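Cyclic GMP-AMP synthase-like receptor (Tribolium castaneum, PDB 7LT2) senses double-stranded RNA and, as a nucleotidyltransferase of innate immunity, makes the cyclic dinucleotide 2',3'-cGAMP from ATP and GTP. Local coordinates at residues E314-D318 / Q319-Y323; N345-G348 / Y349-D353. One frame throughout, in Å; residues are numbered along the deposited sequence.

Contact 1. Residues E314-D318 / Q319-Y323; sequences EFIAD and QSIPY
F315 and I321 meet where the helix of 314-318 ends in a Schellman motif. Q319 takes a positive phi (60°) and turns the chain out of the helix. Two backbone bonds reach back into the last turn. S320 N donates to F315 O at 3.3 Å, nearly straight at 161°. Q319 N donates to I316 O at 2.9 Å, from well above the carbonyl plane and with a more bent geometry. The turn sends the outgoing chain off across the helix end, roughly at right angles to the helix. The CG1-CD1 branch of I321 is the bump, and it fits into the angle between F315 and I316. Its CG1 lies 3.9 Å from CB of F315, at the root of the ring. I321 runs side by side with I316, and their CD1 methyls end 4.2 Å apart. P322 sits at the ring's edge, with its CD 4.3 Å from CE1 of F315. S320 O is also at that edge, near CD1. This apolar seam faces helix 278-291, where F315 and I321 both touch V284. The N330 side chain accepts from I321 N through OD1 and donates to Q319 O through ND2. On the solvent side, OD2 of D318 lies beside CB of S320, its CG anti to the backbone N (chi1 -168°). A water bridges the two residues, donating to D318 OD2 at 2.9 Å and to S320 O at 2.7 Å.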
loop_
_atom_site.group_PDB
_atom_site.type_symbol
_atom_site.label_atom_id
_atom_site.label_comp_id
_atom_site.label_asym_id
_atom_site.label_seq_id
_atom_site.Cartn_x
_atom_site.Cartn_y
_atom_site.Cartn_z
ATOM N N GLU A 314 9.390 -12.974 -18.510
ATOM C CA GLU A 314 9.029 -14.391 -18.524
ATOM C C GLU A 314 7.724 -14.646 -17.778
ATOM O O GLU A 314 6.933 -15.507 -18.183
ATOM C CB GLU A 314 10.158 -15.235 -17.930
ATOM C CG GLU A 314 11.456 -15.181 -18.714
ATOM C CD GLU A 314 11.335 -15.788 -20.100
ATOM O OE1 GLU A 314 10.362 -16.535 -20.347
ATOM O OE2 GLU A 314 12.216 -15.517 -20.945
ATOM N N PHE A 315 7.492 -13.931 -16.674
ATOM C CA PHE A 315 6.202 -14.019 -15.993
ATOM C C PHE A 315 5.068 -13.584 -16.910
ATOM O O PHE A 315 4.033 -14.252 -17.000
ATOM C CB PHE A 315 6.207 -13.158 -14.727
ATOM C CG PHE A 315 6.855 -13.816 -13.535
ATOM C CD1 PHE A 315 6.130 -14.666 -12.713
ATOM C CD2 PHE A 315 8.179 -13.558 -13.219
ATOM C CE1 PHE A 315 6.719 -15.262 -11.606
ATOM C CE2 PHE A 315 8.772 -14.144 -12.116
ATOM C CZ PHE A 315 8.041 -15.000 -11.308
ATOM N N ILE A 316 5.246 -12.452 -17.591
ATOM C CA ILE A 316 4.210 -11.939 -18.482
ATOM C C ILE A 316 3.971 -12.913 -19.628
ATOM O O ILE A 316 2.825 -13.239 -19.962
ATOM C CB ILE A 316 4.592 -10.540 -18.998
ATOM C CG1 ILE A 316 4.730 -9.550 -17.839
ATOM C CG2 ILE A 316 3.560 -10.040 -19.999
ATOM C CD1 ILE A 316 3.436 -9.292 -17.103
ATOM N N ALA A 317 5.054 -13.390 -20.250
ATOM C CA ALA A 317 4.927 -14.350 -21.344
ATOM C C ALA A 317 4.227 -15.624 -20.887
ATOM O O ALA A 317 3.383 -16.171 -21.606
ATOM C CB ALA A 317 6.304 -14.676 -21.920
ATOM N N ASP A 318 4.569 -16.113 -19.693
ATOM C CA ASP A 318 3.900 -17.276 -19.123
ATOM C C ASP A 318 2.460 -16.976 -18.721
ATOM O O ASP A 318 1.704 -17.914 -18.440
ATOM C CB ASP A 318 4.698 -17.781 -17.917
ATOM C CG ASP A 318 4.247 -19.151 -17.441
ATOM O OD1 ASP A 318 4.208 -20.091 -18.264
ATOM O OD2 ASP A 318 3.948 -19.289 -16.235
ATOM N N GLN A 319 2.073 -15.698 -18.696
ATOM C CA GLN A 319 0.716 -15.269 -18.359
ATOM C C GLN A 319 0.314 -15.712 -16.952
ATOM O O GLN A 319 -0.852 -16.007 -16.687
ATOM C CB GLN A 319 -0.290 -15.752 -19.411
ATOM C CG GLN A 319 0.074 -15.266 -20.809
ATOM C CD GLN A 319 -0.943 -15.628 -21.870
ATOM O OE1 GLN A 319 -1.980 -16.228 -21.585
ATOM N NE2 GLN A 319 -0.644 -15.263 -23.113
ATOM N N SER A 320 1.275 -15.739 -16.032
ATOM C CA SER A 320 0.991 -16.124 -14.654
ATOM C C SER A 320 1.921 -15.371 -13.717
ATOM O O SER A 320 3.145 -15.453 -13.859
ATOM C CB SER A 320 1.148 -17.635 -14.464
ATOM O OG SER A 320 1.032 -17.984 -13.094
ATOM N N ILE A 321 1.340 -14.628 -12.781
ATOM C CA ILE A 321 2.078 -14.061 -11.657
ATOM C C ILE A 321 1.372 -14.534 -10.394
ATOM O O ILE A 321 0.390 -13.909 -9.962
ATOM C CB ILE A 321 2.149 -12.528 -11.721
ATOM C CG1 ILE A 321 2.818 -12.081 -13.021
ATOM C CG2 ILE A 321 2.908 -11.982 -10.512
ATOM C CD1 ILE A 321 2.916 -10.564 -13.173
ATOM N N PRO A 322 1.802 -15.643 -9.798
ATOM C CA PRO A 322 1.131 -16.131 -8.588
ATOM C C PRO A 322 1.233 -15.112 -7.466
ATOM O O PRO A 322 2.293 -14.525 -7.229
ATOM C CB PRO A 322 1.891 -17.420 -8.253
ATOM C CG PRO A 322 2.537 -17.833 -9.536
ATOM C CD PRO A 322 2.869 -16.552 -10.248
ATOM N N TYR A 323 0.103 -14.873 -6.803
ATOM C CA TYR A 323 0.108 -14.165 -5.533
ATOM C C TYR A 323 1.159 -14.796 -4.629
ATOM O O TYR A 323 1.198 -16.017 -4.462
ATOM C CB TYR A 323 -1.293 -14.240 -4.916
ATOM C CG TYR A 323 -1.507 -13.510 -3.608
ATOM C CD1 TYR A 323 -0.959 -12.254 -3.374
ATOM C CD2 TYR A 323 -2.302 -14.071 -2.615
ATOM C CE1 TYR A 323 -1.179 -11.593 -2.176
ATOM C CE2 TYR A 323 -2.525 -13.420 -1.421
ATOM C CZ TYR A 323 -1.965 -12.184 -1.204
ATOM O OH TYR A 323 -2.199 -11.545 -0.003
HETATM O O HOH W 1 2.000 -13.397 -22.667
HETATM O O HOH W 2 4.893 -17.421 -14.223
#

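Contact 2. Residues N345-G348 / Y349-D353; sequences NRIG and YIIKD
I347 O accepts from I351 N at 2.9 Å. The bond is straight, 164° at the hydrogen. The side chain of I351 crowds the same oxygen. Its CG1 stands beside its own backbone N (chi1 -64°), which brings CG1 to 3.2 Å from I347 O. The branch then runs on, and CD1 of I351 comes 4.0 Å from CG2 of I347. The two isoleucines cross at a slant, one helical turn apart. I350 repeats the pattern against R346. I350 N donates to R346 O at 3.1 Å, while CG1 of I350 packs 3.4 Å from that oxygen. Y349 meets R346 O from another direction. Its CB is 3.5 Å from R346 O, and the oxygen lies in the ring plane, at the edge. The outer rungs are Y349 N to N345 O and K352 N to G348 O. CG of K352 lies 3.3 Å from G348 O, and the lysine chain then bends away. Beyond the segments, I347 and I351 rest on helix 301-318, and I350 on L268 of helix 258-272. D353 OD2 bonds to H364 NE2, and the Y349 ring meets the H364 ring with steeply inclined planes. The four successive i to i+4 bonds, with a buried isoleucine side and an exposed flank with N345, Y349 and K352, are those of an amphipathic alpha-helix, here helix 337-354, in the helical C-terminal part of this Mab-21 family protein.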
loop_
_atom_site.group_PDB
_atom_site.type_symbol
_atom_site.label_atom_id
_atom_site.label_comp_id
_atom_site.label_asym_id
_atom_site.label_seq_id
_atom_site.Cartn_x
_atom_site.Cartn_y
_atom_site.Cartn_z
ATOM N N ASN A 345 5.724 -9.078 -26.032
ATOM C CA ASN A 345 6.451 -8.768 -27.259
ATOM C C ASN A 345 7.074 -7.376 -27.197
ATOM O O ASN A 345 8.207 -7.177 -27.653
ATOM C CB ASN A 345 5.522 -8.884 -28.468
ATOM C CG ASN A 345 5.111 -10.319 -28.755
ATOM O OD1 ASN A 345 5.773 -11.268 -28.336
ATOM N ND2 ASN A 345 4.015 -10.482 -29.487
ATOM N N ARG A 346 6.337 -6.401 -26.654
ATOM C CA ARG A 346 6.882 -5.068 -26.406
ATOM C C ARG A 346 8.171 -5.139 -25.602
ATOM O O ARG A 346 9.201 -4.579 -25.993
ATOM C CB ARG A 346 5.864 -4.229 -25.636
ATOM C CG ARG A 346 5.016 -3.269 -26.419
ATOM C CD ARG A 346 4.444 -2.275 -25.418
ATOM N NE ARG A 346 3.276 -1.553 -25.900
ATOM C CZ ARG A 346 3.288 -0.286 -26.285
ATOM N NH1 ARG A 346 4.407 0.422 -26.301
ATOM N NH2 ARG A 346 2.148 0.287 -26.655
ATOM N N ILE A 347 8.114 -5.807 -24.451
ATOM C CA ILE A 347 9.252 -5.841 -23.542
ATOM C C ILE A 347 10.425 -6.567 -24.183
ATOM O O ILE A 347 11.583 -6.163 -24.023
ATOM C CB ILE A 347 8.827 -6.487 -22.212
ATOM C CG1 ILE A 347 7.714 -5.659 -21.564
ATOM C CG2 ILE A 347 10.015 -6.633 -21.277
ATOM C CD1 ILE A 347 7.054 -6.338 -20.387
ATOM N N GLY A 348 10.147 -7.635 -24.933
ATOM C CA GLY A 348 11.215 -8.332 -25.630
ATOM C C GLY A 348 11.939 -7.444 -26.625
ATOM O O GLY A 348 13.168 -7.481 -26.719
ATOM N N TYR A 349 11.188 -6.639 -27.384
ATOM C CA TYR A 349 11.819 -5.677 -28.281
ATOM C C TYR A 349 12.700 -4.705 -27.513
ATOM O O TYR A 349 13.805 -4.373 -27.956
ATOM C CB TYR A 349 10.763 -4.904 -29.074
ATOM C CG TYR A 349 11.208 -3.493 -29.410
ATOM C CD1 TYR A 349 12.089 -3.253 -30.457
ATOM C CD2 TYR A 349 10.767 -2.405 -28.664
ATOM C CE1 TYR A 349 12.511 -1.967 -30.761
ATOM C CE2 TYR A 349 11.183 -1.119 -28.958
ATOM C CZ TYR A 349 12.054 -0.905 -30.006
ATOM O OH TYR A 349 12.467 0.375 -30.298
ATOM N N ILE A 350 12.218 -4.224 -26.364
ATOM C CA ILE A 350 12.988 -3.268 -25.576
ATOM C C ILE A 350 14.279 -3.906 -25.081
ATOM O O ILE A 350 15.356 -3.301 -25.161
ATOM C CB ILE A 350 12.132 -2.724 -24.417
ATOM C CG1 ILE A 350 10.975 -1.887 -24.975
ATOM C CG2 ILE A 350 12.984 -1.910 -23.449
ATOM C CD1 ILE A 350 9.968 -1.444 -23.939
ATOM N N ILE A 351 14.196 -5.144 -24.584
ATOM C CA ILE A 351 15.391 -5.840 -24.112
ATOM C C ILE A 351 16.426 -5.952 -25.226
ATOM O O ILE A 351 17.619 -5.701 -25.011
ATOM C CB ILE A 351 15.014 -7.221 -23.545
ATOM C CG1 ILE A 351 14.117 -7.054 -22.317
ATOM C CG2 ILE A 351 16.269 -8.004 -23.179
ATOM C CD1 ILE A 351 13.549 -8.350 -21.795
ATOM N N LYS A 352 15.987 -6.313 -26.437
ATOM C CA LYS A 352 16.922 -6.409 -27.554
ATOM C C LYS A 352 17.543 -5.056 -27.871
ATOM O O LYS A 352 18.713 -4.973 -28.263
ATOM C CB LYS A 352 16.214 -6.965 -28.790
ATOM C CG LYS A 352 15.659 -8.366 -28.616
ATOM C CD LYS A 352 16.762 -9.362 -28.309
ATOM C CE LYS A 352 17.204 -10.105 -29.557
ATOM N NZ LYS A 352 16.132 -11.005 -30.064
ATOM N N ASP A 353 16.775 -3.982 -27.699
ATOM C CA ASP A 353 17.244 -2.655 -28.075
ATOM C C ASP A 353 18.226 -2.074 -27.062
ATOM O O ASP A 353 19.042 -1.220 -27.426
ATOM C CB ASP A 353 16.046 -1.715 -28.245
ATOM C CG ASP A 353 16.394 -0.461 -29.009
ATOM O OD1 ASP A 353 16.797 -0.581 -30.184
ATOM O OD2 ASP A 353 16.254 0.640 -28.437
#

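Helix 301-318 comes first along the chain. Contact 1 closes its C-terminal end and starts the loop toward helix 337-354. Contact 2 opens only after that loop, within the second half of helix 337-354, so the two contacts are in series and neither nests nor crosses. Each is local and closes no long loop. The centres of contacts 1 and 2 lie about 17 Å apart. The nearest atoms of contacts 1 and 2 are about 5 Å apart. The two helices pack together and so connect them. I316 and A317 touch S344, just before contact 2, while I347 and I351 pack back on helix 301-318. Contact 1 also reaches helix 278-291, and contact 2 reaches helix 258-272.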